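PDB 4HBK: aldo-keto reductase family 1, member B4 (Aldose reductase) from Schistosoma japonicum, which probably catalyses the NADPH-dependent reduction of aldehydes, including the open-chain form of aldose sugars, to the corresponding alcohols. Local coordinates for residues A[173-176]-A[177-181]; A[200-203]-A[204-208]; A[228-231]-A[232-235]. All coordinates share one frame; numbering follows the deposited sequence.

Interaction 1 (A[173-176]-A[177-181]); sequences DTWK and EMEKL
Trp175 and Glu179 make a one-turn side-chain contact on helix 171-183, which links strand 138-143 to strand 187-193 on the outside of the barrel. The Glu179 carboxylate reaches the five-membered part of the indole at its edge, near the ring plane: OE2 stands 3.2 Å from Trp175 CD1. The two side chains cross at about a right angle, with ring and carboxylate planes 60° apart. Trp175 CG stands opposite its own backbone N (chi1 -171°), which brings the pyrrole edge of the ring to the Glu179 carboxylate. Their polar ends are engaged by the loop after helix 197-206: Trp175 NE1 bonds to Ile209 O, and Glu179 OE2 receives the backbone N-H groups of Arg208 and Ile209, which help to hold the carboxylate beside the indole. The other oxygen, Glu179 OE1, accepts a water at 3.1 Å, which also makes a weak bond to Lys176 O. Met178 CB lies 4.3 Å above the plane of the Trp175 ring, toward its rim, while its CG is 4.3 Å from Trp175 CE3. On the outer side, Lys180 NZ forms a salt bridge with Glu177 OE1 at 2.8 Å, on the syn side of the carboxylate. Trp175 and Met178 also pack on Ile190 of strand 187-193; this is an outer helix lying with its apolar side against the parallel strands, as in the (beta/alpha)8 barrel of aldo-keto reductases.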
# COMPACT_ATOMS: atom_id res chain seq x y z
N ASP A 173 -10.90 12.10 13.92
CA ASP A 173 -10.68 11.58 15.27
C ASP A 173 -9.66 10.43 15.28
O ASP A 173 -8.80 10.36 16.16
CB ASP A 173 -11.99 11.11 15.91
CG ASP A 173 -12.98 12.25 16.12
OD1 ASP A 173 -12.64 13.43 15.88
OD2 ASP A 173 -14.12 11.96 16.54
N THR A 174 -9.78 9.52 14.32
CA THR A 174 -8.78 8.46 14.21
C THR A 174 -7.43 9.10 13.90
O THR A 174 -6.41 8.72 14.46
CB THR A 174 -9.13 7.45 13.12
OG1 THR A 174 -10.42 6.89 13.39
CG2 THR A 174 -8.10 6.32 13.08
N TRP A 175 -7.44 10.10 13.03
CA TRP A 175 -6.20 10.72 12.61
C TRP A 175 -5.46 11.36 13.78
O TRP A 175 -4.23 11.32 13.83
CB TRP A 175 -6.43 11.75 11.50
CG TRP A 175 -5.16 12.25 10.90
CD1 TRP A 175 -4.55 13.45 11.15
CD2 TRP A 175 -4.34 11.57 9.93
NE1 TRP A 175 -3.40 13.55 10.40
CE2 TRP A 175 -3.25 12.43 9.65
CE3 TRP A 175 -4.42 10.33 9.29
CZ2 TRP A 175 -2.25 12.07 8.74
CZ3 TRP A 175 -3.43 9.99 8.40
CH2 TRP A 175 -2.36 10.85 8.13
N LYS A 176 -6.21 11.95 14.70
CA LYS A 176 -5.57 12.56 15.87
C LYS A 176 -4.71 11.53 16.60
O LYS A 176 -3.60 11.84 17.03
CB LYS A 176 -6.60 13.19 16.82
CG LYS A 176 -6.98 14.60 16.43
CD LYS A 176 -7.33 15.46 17.65
CE LYS A 176 -8.78 15.30 18.04
NZ LYS A 176 -9.67 15.56 16.86
N GLU A 177 -5.23 10.32 16.75
CA GLU A 177 -4.45 9.27 17.40
C GLU A 177 -3.26 8.84 16.56
O GLU A 177 -2.22 8.47 17.09
CB GLU A 177 -5.33 8.06 17.73
CG GLU A 177 -6.20 8.25 18.94
CD GLU A 177 -5.39 8.61 20.17
OE1 GLU A 177 -5.72 9.63 20.80
OE2 GLU A 177 -4.41 7.88 20.50
N MET A 178 -3.42 8.88 15.24
CA MET A 178 -2.31 8.53 14.35
C MET A 178 -1.20 9.54 14.56
O MET A 178 -0.01 9.21 14.53
CB MET A 178 -2.75 8.53 12.88
CG MET A 178 -3.80 7.49 12.51
SD MET A 178 -3.14 5.82 12.45
CE MET A 178 -2.21 5.89 10.92
N GLU A 179 -1.59 10.79 14.78
CA GLU A 179 -0.63 11.86 14.92
C GLU A 179 0.20 11.67 16.16
O GLU A 179 1.40 11.96 16.17
CB GLU A 179 -1.34 13.21 14.95
CG GLU A 179 -1.95 13.56 13.63
CD GLU A 179 -2.66 14.89 13.66
OE1 GLU A 179 -3.25 15.23 14.72
OE2 GLU A 179 -2.62 15.60 12.63
N LYS A 180 -0.43 11.14 17.21
CA LYS A 180 0.27 10.91 18.47
C LYS A 180 1.34 9.85 18.31
O LYS A 180 2.37 9.88 18.98
CB LYS A 180 -0.72 10.50 19.56
CG LYS A 180 -1.62 11.61 20.04
CD LYS A 180 -2.50 11.10 21.18
CE LYS A 180 -3.52 12.14 21.60
NZ LYS A 180 -4.59 11.52 22.46
N LEU A 181 1.10 8.89 17.42
CA LEU A 181 2.08 7.85 17.15
C LEU A 181 3.36 8.47 16.60
O LEU A 181 4.47 8.01 16.89
CB LEU A 181 1.53 6.82 16.17
CG LEU A 181 0.31 6.02 16.64
CD1 LEU A 181 -0.28 5.17 15.52
CD2 LEU A 181 0.65 5.15 17.86
O HOH W 1 -3.30 15.23 17.79

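Interaction 2 (A[200-203]-A[204-208]); sequences IQNI and LEHCR
His206 turns its imidazole back over the last turn of helix 197-206 toward Asn202, four residues earlier. The bond goes to the backbone: ND1 donates to Asn202 O at 3.0 Å and nearly straight (165°). That oxygen lies almost in the ring plane, although the ring nitrogen is tilted from the carbonyl plane. This bond restrains the rotation of the imidazole and is consistent with a proton on ND1. The Asn202 amide also approaches, its OD1 3.0 Å from His206 CE1 and somewhat out of the ring plane, with amide and ring planes 61° apart. With chi1 at 176°, Asn202 carries its amide toward the ring, while ND2 donates to Glu172 on helix 171-183. The helix is the connection of the beta-alpha-beta unit formed with strands 187-193 and 213-217, the right-handed crossover from which (beta/alpha)8 barrels are built. On another side of it, Ile200 and Leu204 run side by side in the same direction, CG2 of Ile200 meeting CD1 of Leu204 at 4.0 Å, and both pack on Tyr230 of the next helix. Cys207, where the chain leaves helical geometry, packs its CB 3.1 Å and its SG 3.5 Å from Ile203 O. Ile203 O accepts a hydrogen bond from His206 N (3.2 Å), which comes from above the carbonyl plane, and the Ile203 side chain rests on Trp175.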
# COMPACT_ATOMS: atom_id res chain seq x y z
N ILE A 200 -9.78 12.82 1.70
CA ILE A 200 -8.44 13.36 1.90
C ILE A 200 -8.50 14.87 2.20
O ILE A 200 -7.85 15.35 3.13
CB ILE A 200 -7.55 13.10 0.67
CG1 ILE A 200 -7.44 11.59 0.42
CG2 ILE A 200 -6.18 13.78 0.84
CD1 ILE A 200 -6.81 11.21 -0.92
N GLN A 201 -9.28 15.61 1.42
CA GLN A 201 -9.49 17.03 1.66
C GLN A 201 -9.81 17.27 3.13
O GLN A 201 -9.17 18.08 3.79
CB GLN A 201 -10.61 17.59 0.78
CG GLN A 201 -10.18 17.89 -0.66
CD GLN A 201 -11.36 18.24 -1.58
OE1 GLN A 201 -12.43 17.65 -1.49
NE2 GLN A 201 -11.15 19.21 -2.46
N ASN A 202 -10.77 16.52 3.65
CA ASN A 202 -11.19 16.67 5.04
C ASN A 202 -10.07 16.39 6.03
O ASN A 202 -9.93 17.11 7.02
CB ASN A 202 -12.38 15.76 5.35
CG ASN A 202 -12.78 15.82 6.81
OD1 ASN A 202 -13.30 16.84 7.27
ND2 ASN A 202 -12.56 14.74 7.54
N ILE A 203 -9.29 15.34 5.79
CA ILE A 203 -8.15 15.04 6.65
C ILE A 203 -7.17 16.23 6.65
O ILE A 203 -6.69 16.65 7.70
CB ILE A 203 -7.40 13.76 6.19
CG1 ILE A 203 -8.16 12.50 6.59
CG2 ILE A 203 -5.99 13.74 6.77
CD1 ILE A 203 -8.08 12.19 8.05
N LEU A 204 -6.89 16.75 5.46
CA LEU A 204 -5.92 17.85 5.32
C LEU A 204 -6.42 19.14 5.95
O LEU A 204 -5.63 19.97 6.40
CB LEU A 204 -5.58 18.10 3.85
CG LEU A 204 -4.65 17.12 3.15
CD1 LEU A 204 -4.71 17.36 1.66
CD2 LEU A 204 -3.23 17.32 3.67
N GLU A 205 -7.74 19.31 5.96
CA GLU A 205 -8.36 20.50 6.53
C GLU A 205 -8.26 20.52 8.06
O GLU A 205 -8.28 21.58 8.68
CB GLU A 205 -9.83 20.59 6.08
CG GLU A 205 -10.22 21.93 5.44
CD GLU A 205 -10.29 23.07 6.45
OE1 GLU A 205 -9.23 23.65 6.78
OE2 GLU A 205 -11.41 23.39 6.91
N HIS A 206 -8.16 19.34 8.67
CA HIS A 206 -8.21 19.25 10.14
C HIS A 206 -6.87 18.90 10.77
O HIS A 206 -6.70 19.03 11.98
CB HIS A 206 -9.21 18.18 10.58
CG HIS A 206 -10.64 18.60 10.44
ND1 HIS A 206 -11.39 18.36 9.31
CD2 HIS A 206 -11.47 19.24 11.30
CE1 HIS A 206 -12.61 18.83 9.47
NE2 HIS A 206 -12.69 19.37 10.68
N CYS A 207 -5.93 18.42 9.96
CA CYS A 207 -4.75 17.76 10.51
C CYS A 207 -3.70 18.73 11.05
O CYS A 207 -3.58 19.88 10.61
CB CYS A 207 -4.10 16.85 9.47
SG CYS A 207 -3.36 17.75 8.10
N ARG A 208 -2.93 18.25 12.02
CA ARG A 208 -1.75 18.95 12.49
C ARG A 208 -0.56 18.39 11.73
O ARG A 208 0.37 19.12 11.41
CB ARG A 208 -1.60 18.74 14.00
CG ARG A 208 -0.20 19.05 14.55
CD ARG A 208 -0.21 19.11 16.07
NE ARG A 208 -0.66 17.86 16.69
CZ ARG A 208 0.14 16.85 17.03
NH1 ARG A 208 -0.35 15.76 17.59
NH2 ARG A 208 1.45 16.93 16.79

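Interaction 3 (A[228-231]-A[232-235]); sequences VEYA and QSVG
Tyr230 O receives two donors near the end of helix 225-233, one of them a side chain: Ser233 OG gives its proton at 2.7 Å, and Val234 N approaches at 3.2 Å. The hydroxyl is turned back along the helix because OG sits between the backbone N and the carbonyl carbon of its own residue (chi1 83°). From there it comes in slightly tilted from the carbonyl plane and well bent from the C=O direction (126°), whereas Val234 N lies closer to that direction. Next to this polar pair, Val234 leans over the Tyr230 ring. Its CG2 is 4.1 Å above one face, offset toward the rim, and its CG1 touches CE1 of the ring at 3.9 Å. CG2 also presses close to Ala231 O, at 3.2 Å. Tyr230 in turn packs on Ile200, Gln201 and Leu204 of helix 197-206, so the aromatic ring lies between its own helix end and the neighbouring helix. On another side of the helix, Gln232 extends alongside Val228 and the two point the same way; the amide carbon CD of Gln232 lies 3.7 Å from Val228 CG1, and its NE2 makes a weak bond to Arg284 O. The helix then ends in a Schellman motif. Gly235, at positive phi (91°), is the C-prime residue: its N-H returns to Gln232 O at 2.9 Å, and the N-H of the next residue reaches Ala231 O. Tyr230 O thus keeps its helical donor Val234 N and gains the serine hydroxyl as a second, while the Schellman N-H groups supply Ala231 O and Gln232 O, so these carbonyls of the last turn are satisfied as the chain turns toward strand 237-241.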
# COMPACT_ATOMS: atom_id res chain seq x y z
N VAL A 228 -4.98 10.43 -8.46
CA VAL A 228 -3.53 10.49 -8.35
C VAL A 228 -3.04 11.92 -8.55
O VAL A 228 -2.17 12.41 -7.82
CB VAL A 228 -2.83 9.60 -9.39
CG1 VAL A 228 -1.36 9.97 -9.47
CG2 VAL A 228 -3.00 8.10 -9.03
N GLU A 229 -3.60 12.59 -9.55
CA GLU A 229 -3.19 13.97 -9.81
C GLU A 229 -3.54 14.85 -8.62
O GLU A 229 -2.74 15.68 -8.20
CB GLU A 229 -3.83 14.49 -11.10
CG GLU A 229 -3.23 13.88 -12.35
CD GLU A 229 -3.80 14.49 -13.63
OE1 GLU A 229 -3.16 14.35 -14.69
OE2 GLU A 229 -4.89 15.11 -13.57
N TYR A 230 -4.74 14.66 -8.08
CA TYR A 230 -5.14 15.41 -6.90
C TYR A 230 -4.17 15.18 -5.73
O TYR A 230 -3.67 16.13 -5.15
CB TYR A 230 -6.54 15.05 -6.43
CG TYR A 230 -6.76 15.54 -5.02
CD1 TYR A 230 -6.97 16.90 -4.75
CD2 TYR A 230 -6.70 14.66 -3.95
CE1 TYR A 230 -7.14 17.35 -3.45
CE2 TYR A 230 -6.87 15.10 -2.65
CZ TYR A 230 -7.10 16.44 -2.40
OH TYR A 230 -7.26 16.86 -1.10
N ALA A 231 -3.93 13.92 -5.39
CA ALA A 231 -3.07 13.64 -4.25
C ALA A 231 -1.67 14.25 -4.40
O ALA A 231 -1.14 14.86 -3.46
CB ALA A 231 -3.00 12.13 -3.96
N GLN A 232 -1.06 14.09 -5.57
CA GLN A 232 0.26 14.67 -5.82
C GLN A 232 0.20 16.20 -5.76
O GLN A 232 1.12 16.84 -5.27
CB GLN A 232 0.84 14.16 -7.14
CG GLN A 232 1.10 12.65 -7.13
CD GLN A 232 1.53 12.08 -8.48
OE1 GLN A 232 1.25 12.65 -9.54
NE2 GLN A 232 2.20 10.92 -8.44
N SER A 233 -0.90 16.79 -6.23
CA SER A 233 -1.04 18.24 -6.21
C SER A 233 -0.99 18.80 -4.78
O SER A 233 -0.49 19.89 -4.57
CB SER A 233 -2.31 18.70 -6.94
OG SER A 233 -3.47 18.62 -6.12
N VAL A 234 -1.49 18.05 -3.80
CA VAL A 234 -1.41 18.50 -2.41
C VAL A 234 -0.20 17.92 -1.67
O VAL A 234 -0.11 18.00 -0.46
CB VAL A 234 -2.71 18.23 -1.62
CG1 VAL A 234 -3.84 19.07 -2.19
CG2 VAL A 234 -3.06 16.75 -1.65
N GLY A 235 0.73 17.33 -2.43
CA GLY A 235 2.01 16.95 -1.86
C GLY A 235 2.11 15.55 -1.28
O GLY A 235 3.15 15.19 -0.72

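From the N terminus the three contacts come in series, each within one helix; none nests in or crosses another, and each closes only a helical turn. Interaction 1 lies on helix 171-183, interaction 2 on helix 197-206 and interaction 3 on helix 225-233, successive outer helices of the barrel with strands 187-193 and 213-217 between them. Interactions 1 and 2 touch where Ile203 CD1 packs on Trp175 CB at 3.8 Å. Interactions 2 and 3 meet through Leu204 CD1, 3.8 Å from Val234 CG2. Interactions 1 and 3, about 22 Å apart between centres, do not touch, so 200-208 bridges the other two helices.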